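Local coordinates for ferulic acid decarboxylase 1 (Candida dubliniensis, PDB 4ZAD), which is a prenylated-FMN- and manganese-dependent decarboxylase that probably converts ferulic, coumaric and cinnamic acids reversibly to their vinyl products, at residues A[158-163]-A[317-322]; A[410-415]-A[471-476]. All coordinates share one frame; numbering follows the deposited sequence.

Contact 1. Residues A[158-163]-A[317-322]. With 4LU (1-deoxy-5-O-phosphono-1-(3,3,4,5-tetramethyl-9,11-dioxo-2,3,8,9,10,11-hexahydro-7H-quinolino[1,8-fg]pteridin-12-ium-7-y l)-D-ribitol), chain E.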
loop_
_atom_site.group_PDB
_atom_site.type_symbol
_atom_site.label_atom_id
_atom_site.label_comp_id
_atom_site.label_asym_id
_atom_site.label_seq_id
_atom_site.Cartn_x
_atom_site.Cartn_y
_atom_site.Cartn_z
ATOM N N GLN A 158 18.091 -23.369 12.037
ATOM C CA GLN A 158 17.601 -23.767 10.720
ATOM C C GLN A 158 16.588 -22.767 10.248
ATOM O O GLN A 158 15.417 -22.783 10.631
ATOM C CB GLN A 158 17.054 -25.190 10.753
ATOM C CG GLN A 158 15.989 -25.564 9.756
ATOM C CD GLN A 158 16.336 -25.300 8.313
ATOM O OE1 GLN A 158 17.349 -24.701 7.992
ATOM N NE2 GLN A 158 15.454 -25.731 7.428
ATOM N N THR A 159 17.082 -21.858 9.422
ATOM C CA THR A 159 16.245 -20.893 8.779
ATOM C C THR A 159 16.480 -20.894 7.276
ATOM O O THR A 159 15.711 -20.289 6.567
ATOM C CB THR A 159 16.441 -19.474 9.377
ATOM O OG1 THR A 159 17.740 -18.953 9.031
ATOM C CG2 THR A 159 16.302 -19.519 10.879
ATOM N N TYR A 160 17.515 -21.558 6.767
ATOM C CA TYR A 160 17.779 -21.494 5.328
ATOM C C TYR A 160 18.598 -22.675 4.831
ATOM O O TYR A 160 19.397 -22.572 3.882
ATOM C CB TYR A 160 18.451 -20.156 4.965
ATOM C CG TYR A 160 18.195 -19.657 3.540
ATOM C CD1 TYR A 160 17.042 -18.985 3.221
ATOM C CD2 TYR A 160 19.143 -19.841 2.520
ATOM C CE1 TYR A 160 16.824 -18.513 1.907
ATOM C CE2 TYR A 160 18.943 -19.364 1.233
ATOM C CZ TYR A 160 17.777 -18.699 0.940
ATOM O OH TYR A 160 17.560 -18.221 -0.318
ATOM N N GLY A 161 18.373 -23.813 5.464
ATOM C CA GLY A 161 18.903 -25.062 5.010
ATOM C C GLY A 161 17.710 -25.909 4.681
ATOM O O GLY A 161 16.557 -25.470 4.861
ATOM N N MET A 162 18.002 -27.151 4.282
ATOM C CA MET A 162 17.055 -28.005 3.559
ATOM C C MET A 162 16.878 -29.335 4.256
ATOM O O MET A 162 17.853 -29.995 4.556
ATOM C CB MET A 162 17.643 -28.233 2.177
ATOM C CG MET A 162 16.897 -29.120 1.247
ATOM S SD MET A 162 17.750 -29.164 -0.369
ATOM C CE MET A 162 18.993 -30.436 -0.141
ATOM N N TRP A 163 15.631 -29.734 4.498
ATOM C CA TRP A 163 15.365 -31.024 5.133
ATOM C C TRP A 163 15.182 -31.964 3.999
ATOM O O TRP A 163 14.441 -31.651 3.072
ATOM C CB TRP A 163 14.071 -31.042 5.958
ATOM C CG TRP A 163 14.007 -30.129 7.129
ATOM C CD1 TRP A 163 13.369 -28.944 7.198
ATOM C CD2 TRP A 163 14.589 -30.347 8.411
ATOM N NE1 TRP A 163 13.529 -28.388 8.439
ATOM C CE2 TRP A 163 14.280 -29.239 9.203
ATOM C CE3 TRP A 163 15.378 -31.354 8.949
ATOM C CZ2 TRP A 163 14.694 -29.129 10.515
ATOM C CZ3 TRP A 163 15.809 -31.227 10.247
ATOM C CH2 TRP A 163 15.463 -30.129 11.017
ATOM N N ILE A 317 29.987 -21.803 5.903
ATOM C CA ILE A 317 29.135 -20.615 5.931
ATOM C C ILE A 317 27.675 -21.041 6.067
ATOM O O ILE A 317 27.172 -21.870 5.315
ATOM C CB ILE A 317 29.320 -19.715 4.681
ATOM C CG1 ILE A 317 30.790 -19.294 4.542
ATOM C CG2 ILE A 317 28.449 -18.484 4.781
ATOM C CD1 ILE A 317 31.175 -18.926 3.092
ATOM N N MET A 318 26.988 -20.480 7.042
ATOM C CA MET A 318 25.604 -20.767 7.114
ATOM C C MET A 318 24.708 -19.648 6.620
ATOM O O MET A 318 24.726 -18.550 7.172
ATOM C CB MET A 318 25.171 -21.168 8.500
ATOM C CG MET A 318 23.761 -21.660 8.370
ATOM S SD MET A 318 23.282 -22.797 9.579
ATOM C CE MET A 318 23.032 -21.616 10.925
ATOM N N PRO A 319 23.866 -19.945 5.618
ATOM C CA PRO A 319 22.867 -18.965 5.299
ATOM C C PRO A 319 21.751 -18.977 6.325
ATOM O O PRO A 319 21.521 -19.978 7.020
ATOM C CB PRO A 319 22.379 -19.387 3.948
ATOM C CG PRO A 319 22.604 -20.847 3.904
ATOM C CD PRO A 319 23.749 -21.146 4.779
ATOM N N ILE A 320 21.073 -17.834 6.399
ATOM C CA ILE A 320 20.172 -17.495 7.489
ATOM C C ILE A 320 19.063 -16.639 6.860
ATOM O O ILE A 320 19.339 -15.877 5.944
ATOM C CB ILE A 320 21.046 -16.759 8.600
ATOM C CG1 ILE A 320 21.735 -17.801 9.515
ATOM C CG2 ILE A 320 20.321 -15.675 9.394
ATOM C CD1 ILE A 320 20.775 -18.737 10.351
ATOM N N SER A 321 17.816 -16.833 7.307
ATOM C CA SER A 321 16.705 -15.883 7.078
ATOM C C SER A 321 16.026 -15.433 8.380
ATOM O O SER A 321 15.693 -16.232 9.252
ATOM C CB SER A 321 15.643 -16.449 6.148
ATOM O OG SER A 321 14.531 -15.579 6.059
ATOM N N ASN A 322 15.785 -14.135 8.477
ATOM C CA ASN A 322 15.331 -13.522 9.704
ATOM C C ASN A 322 14.059 -12.809 9.360
ATOM O O ASN A 322 14.090 -11.645 8.975
ATOM C CB ASN A 322 16.397 -12.567 10.224
ATOM C CG ASN A 322 16.032 -11.927 11.534
ATOM O OD1 ASN A 322 15.221 -12.457 12.307
ATOM N ND2 ASN A 322 16.627 -10.754 11.794
HETATM C C9 4LU E . 10.151 -20.795 3.694
HETATM C C8 4LU E . 11.391 -20.144 3.685
HETATM C C7 4LU E . 12.038 -19.821 4.886
HETATM C C10 4LU E . 8.249 -23.007 5.953
HETATM C C6 4LU E . 11.330 -20.115 6.164
HETATM N N3 4LU E . 7.484 -24.338 8.211
HETATM C C2 4LU E . 7.034 -24.745 7.018
HETATM C C13 4LU E . 13.031 -20.860 7.645
HETATM C C5 4LU E . 11.950 -19.822 7.461
HETATM C C1 4LU E . 9.844 -20.787 8.429
HETATM O O2 4LU E . 6.293 -25.737 6.997
HETATM N N1 4LU E . 7.409 -24.084 5.896
HETATM C C4 4LU E . 8.299 -23.270 8.330
HETATM O O4 4LU E . 8.640 -23.004 9.508
HETATM C C4A 4LU E . 8.700 -22.568 7.217
HETATM N N5 4LU E . 9.343 -21.123 7.274
HETATM C C3 4LU E . 11.081 -20.169 8.572
HETATM C C12 4LU E . 12.576 -18.435 7.566
HETATM C C5A 4LU E . 9.994 -20.764 6.106
HETATM C C7M 4LU E . 13.383 -19.144 4.927
HETATM C C8M 4LU E . 12.003 -19.867 2.336
HETATM C C9A 4LU E . 9.526 -21.253 4.864
HETATM N N10 4LU E . 8.625 -22.374 4.807
HETATM C "C1'" 4LU E . 7.666 -22.515 3.702
HETATM C "C2'" 4LU E . 8.026 -23.783 2.927
HETATM O "O2'" 4LU E . 9.446 -23.779 2.675
HETATM C "C3'" 4LU E . 7.233 -23.915 1.620
HETATM O "O3'" 4LU E . 5.825 -24.039 1.913
HETATM C "C4'" 4LU E . 7.688 -25.126 0.778
HETATM O "O4'" 4LU E . 6.713 -25.393 -0.234
HETATM C "C5'" 4LU E . 7.823 -26.398 1.632
HETATM O "O5'" 4LU E . 8.182 -27.545 0.889
HETATM P P 4LU E . 7.156 -28.691 0.498
HETATM O O2P 4LU E . 8.161 -29.701 -0.056
HETATM O O3P 4LU E . 6.215 -27.996 -0.510
HETATM O O1P 4LU E . 6.452 -29.091 1.777
#
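Thr-159 and Tyr-160 meet Pro-319, Ile-320 and Ser-321 in the prenylated-flavin pocket of this UbiD-type enzyme, where the loop entering strand 162-166 passes the chain leaving strand 317-319. The two side chains of the first segment divide the work, one polar and one apolar. Thr-159 turns its hydroxyl onto the backbone of the other segment: OG1, tucked between the N and C substituents of CA (chi1 69°), accepts a hydrogen bond from Ser-321 N at 2.7 Å with an N-H...O angle of 161°. Next to that bond, the CD1 end of Ile-320 curls back to 3.3 Å from OG1 of Thr-159, although the side chain of Ile-320 sets out away from Thr-159.

The side chains of Tyr-160 and Pro-319 cross at about a right angle, with Tyr-160 CD2 3.6 Å from Pro-319 CB. On the other delta carbon, CD1, the ring looks to the CB of Ser-321 and to the cofactor methyl C7M, which faces the rim of the ring, roughly level with it. Tyr-160 OH reaches on to a weak hydrogen bond with His-90, while Ser-321 OG is held by Glu-329. Within 158-163, the amide of Gln-158 folds back on Gly-161, taking its N-H on OE1 and giving NE2 to its carbonyl. Ser-321 also touches the flavin directly, its CB 3.7 Å from C7M of the cofactor.

Contact 2. Residues A[410-415]-A[471-476]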
loop_
_atom_site.group_PDB
_atom_site.type_symbol
_atom_site.label_atom_id
_atom_site.label_comp_id
_atom_site.label_asym_id
_atom_site.label_seq_id
_atom_site.Cartn_x
_atom_site.Cartn_y
_atom_site.Cartn_z
ATOM N N LEU A 410 -2.572 -18.222 1.584
ATOM C CA LEU A 410 -3.190 -17.040 0.970
ATOM C C LEU A 410 -4.525 -16.760 1.616
ATOM O O LEU A 410 -5.238 -17.723 1.941
ATOM C CB LEU A 410 -3.335 -17.260 -0.543
ATOM C CG LEU A 410 -1.976 -17.354 -1.270
ATOM C CD1 LEU A 410 -2.185 -17.822 -2.727
ATOM C CD2 LEU A 410 -1.160 -16.075 -1.237
ATOM N N HIS A 411 -5.037 -15.726 2.019
ATOM C CA HIS A 411 -6.262 -15.390 2.545
ATOM C C HIS A 411 -7.185 -14.461 1.737
ATOM O O HIS A 411 -8.363 -14.407 1.999
ATOM C CB HIS A 411 -6.172 -14.876 3.959
ATOM C CG HIS A 411 -6.237 -15.935 5.023
ATOM N ND1 HIS A 411 -5.224 -16.856 5.225
ATOM C CD2 HIS A 411 -7.134 -16.149 6.014
ATOM C CE1 HIS A 411 -5.521 -17.616 6.263
ATOM N NE2 HIS A 411 -6.680 -17.219 6.749
ATOM N N GLU A 412 -6.650 -13.738 0.762
ATOM C CA GLU A 412 -7.468 -12.870 -0.063
ATOM C C GLU A 412 -6.931 -12.905 -1.487
ATOM O O GLU A 412 -5.732 -12.758 -1.719
ATOM C CB GLU A 412 -7.472 -11.459 0.506
ATOM C CG GLU A 412 -8.320 -10.479 -0.283
ATOM C CD GLU A 412 -8.972 -9.403 0.566
ATOM O OE1 GLU A 412 -8.703 -9.335 1.783
ATOM O OE2 GLU A 412 -9.764 -8.631 0.006
ATOM N N ILE A 413 -7.818 -13.169 -2.436
ATOM C CA ILE A 413 -7.437 -13.292 -3.831
ATOM C C ILE A 413 -8.090 -12.093 -4.473
ATOM O O ILE A 413 -9.240 -11.789 -4.157
ATOM C CB ILE A 413 -7.977 -14.543 -4.492
ATOM C CG1 ILE A 413 -7.696 -15.790 -3.635
ATOM C CG2 ILE A 413 -7.402 -14.658 -5.916
ATOM C CD1 ILE A 413 -6.200 -16.126 -3.427
ATOM N N ILE A 414 -7.348 -11.405 -5.335
ATOM C CA ILE A 414 -7.750 -10.114 -5.808
ATOM C C ILE A 414 -7.812 -10.125 -7.312
ATOM O O ILE A 414 -6.821 -10.267 -7.963
ATOM C CB ILE A 414 -6.777 -9.096 -5.348
ATOM C CG1 ILE A 414 -6.897 -8.948 -3.816
ATOM C CG2 ILE A 414 -7.055 -7.784 -6.037
ATOM C CD1 ILE A 414 -5.982 -7.925 -3.241
ATOM N N LEU A 415 -8.999 -10.072 -7.876
ATOM C CA LEU A 415 -9.130 -10.200 -9.311
ATOM C C LEU A 415 -9.133 -8.790 -9.882
ATOM O O LEU A 415 -9.916 -7.966 -9.452
ATOM C CB LEU A 415 -10.398 -10.936 -9.653
ATOM C CG LEU A 415 -10.551 -12.331 -9.009
ATOM C CD1 LEU A 415 -11.998 -12.904 -9.312
ATOM C CD2 LEU A 415 -9.507 -13.321 -9.405
ATOM N N CYS A 471 -11.302 -15.047 1.407
ATOM C CA CYS A 471 -12.215 -14.458 0.465
ATOM C C CYS A 471 -11.566 -14.213 -0.882
ATOM O O CYS A 471 -10.368 -14.188 -0.982
ATOM C CB CYS A 471 -12.736 -13.160 1.050
ATOM S SG CYS A 471 -11.866 -11.715 0.506
ATOM N N VAL A 472 -12.376 -14.086 -1.921
ATOM C CA VAL A 472 -11.927 -13.700 -3.249
ATOM C C VAL A 472 -12.582 -12.360 -3.585
ATOM O O VAL A 472 -13.819 -12.267 -3.615
ATOM C CB VAL A 472 -12.339 -14.729 -4.280
ATOM C CG1 VAL A 472 -12.096 -14.195 -5.764
ATOM C CG2 VAL A 472 -11.632 -16.063 -3.974
ATOM N N THR A 473 -11.757 -11.326 -3.801
ATOM C CA THR A 473 -12.237 -9.962 -3.958
ATOM C C THR A 473 -12.144 -9.546 -5.378
ATOM O O THR A 473 -11.084 -9.620 -5.964
ATOM C CB THR A 473 -11.404 -9.003 -3.120
ATOM O OG1 THR A 473 -11.393 -9.448 -1.765
ATOM C CG2 THR A 473 -11.979 -7.641 -3.161
ATOM N N THR A 474 -13.240 -9.109 -5.971
ATOM C CA THR A 474 -13.186 -8.792 -7.401
ATOM C C THR A 474 -13.087 -7.295 -7.648
ATOM O O THR A 474 -13.934 -6.519 -7.229
ATOM C CB THR A 474 -14.276 -9.534 -8.250
ATOM O OG1 THR A 474 -14.949 -8.616 -9.150
ATOM C CG2 THR A 474 -15.239 -10.305 -7.369
ATOM N N CYS A 475 -11.998 -6.888 -8.295
ATOM C CA CYS A 475 -11.717 -5.483 -8.573
ATOM C C CYS A 475 -11.791 -5.277 -10.079
ATOM O O CYS A 475 -10.856 -4.795 -10.651
ATOM C CB CYS A 475 -10.356 -5.104 -8.043
ATOM S SG CYS A 475 -10.143 -5.265 -6.210
ATOM N N ILE A 476 -12.935 -5.641 -10.690
ATOM C CA ILE A 476 -13.201 -5.579 -12.136
ATOM C C ILE A 476 -14.638 -5.105 -12.272
ATOM O O ILE A 476 -15.571 -5.692 -11.743
ATOM C CB ILE A 476 -13.070 -6.951 -12.781
ATOM C CG1 ILE A 476 -11.764 -7.607 -12.337
ATOM C CG2 ILE A 476 -13.096 -6.912 -14.295
ATOM C CD1 ILE A 476 -11.547 -9.004 -12.931
#
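Glu-412 sends CG anti to its backbone N (chi1 -179°) and then bends at its second torsion, which carries the carboxylate across to Thr-473; there OG1 sits beside the backbone N of its own residue, facing the acid. Thr-473 OG1 donates to Glu-412 OE2 over 2.5 Å, meeting the oxygen on its anti side and 33° out of the carboxylate plane. The same OE2 is hydrogen-bonded to Tyr-432 OH, so two hydroxyl groups grip one buried oxygen. Flanking this bond, Cys-471 SG lies 3.7 Å from Glu-412 CD.

On the opposite face, that of Ile-413, Val-472 and Leu-415, the contact is largely apolar. Val-472 straddles two neighbours, with CG2 against Ile-413 CG1 at 4.0 Å and CG1 against Leu-415 CD1 at 3.8 Å. Helix 386-399 covers this side, Phe-398 on Ile-413 and Ser-390 on Leu-415, Val-472 and Thr-474. Past the strand end, Ile-476 CD1 comes back against Leu-415 CB.

Between the two faces run five backbone hydrogen bonds, from Cys-471 N to His-411 O at one end to Cys-475 N to Leu-415 O at the other; midway, Thr-473 N reaches Ile-413 O at 2.6 Å. The strand directions differ by 20°. This is parallel pairing of two strands inside the mixed five-stranded sheet of the UbiD C-terminal domain, with 369-374 flanking 412-417 and 442-445 flanking 470-475.

Both segments of contact 1 precede both of contact 2 in the sequence. The contacts share no sheet: in contact 1, 158-163 runs into strand 162-166 of the nine-stranded antiparallel sheet and 317-322 leaves an outermost strand of a separate four-stranded one, whereas contact 2 joins two inner strands of the five-stranded mixed sheet of the UbiD C-terminal domain. Their centres are 33 Å apart and their nearest atoms about 17 Å. Contact 1 borders the prenylated flavin; contact 2 is away from the active site, the His-411 side chain staying about 14 Å from the cofactor. Lys-405, a few residues before 410-415, binds the cofactor, so the chain leads from the flavin site into the C-terminal sheet.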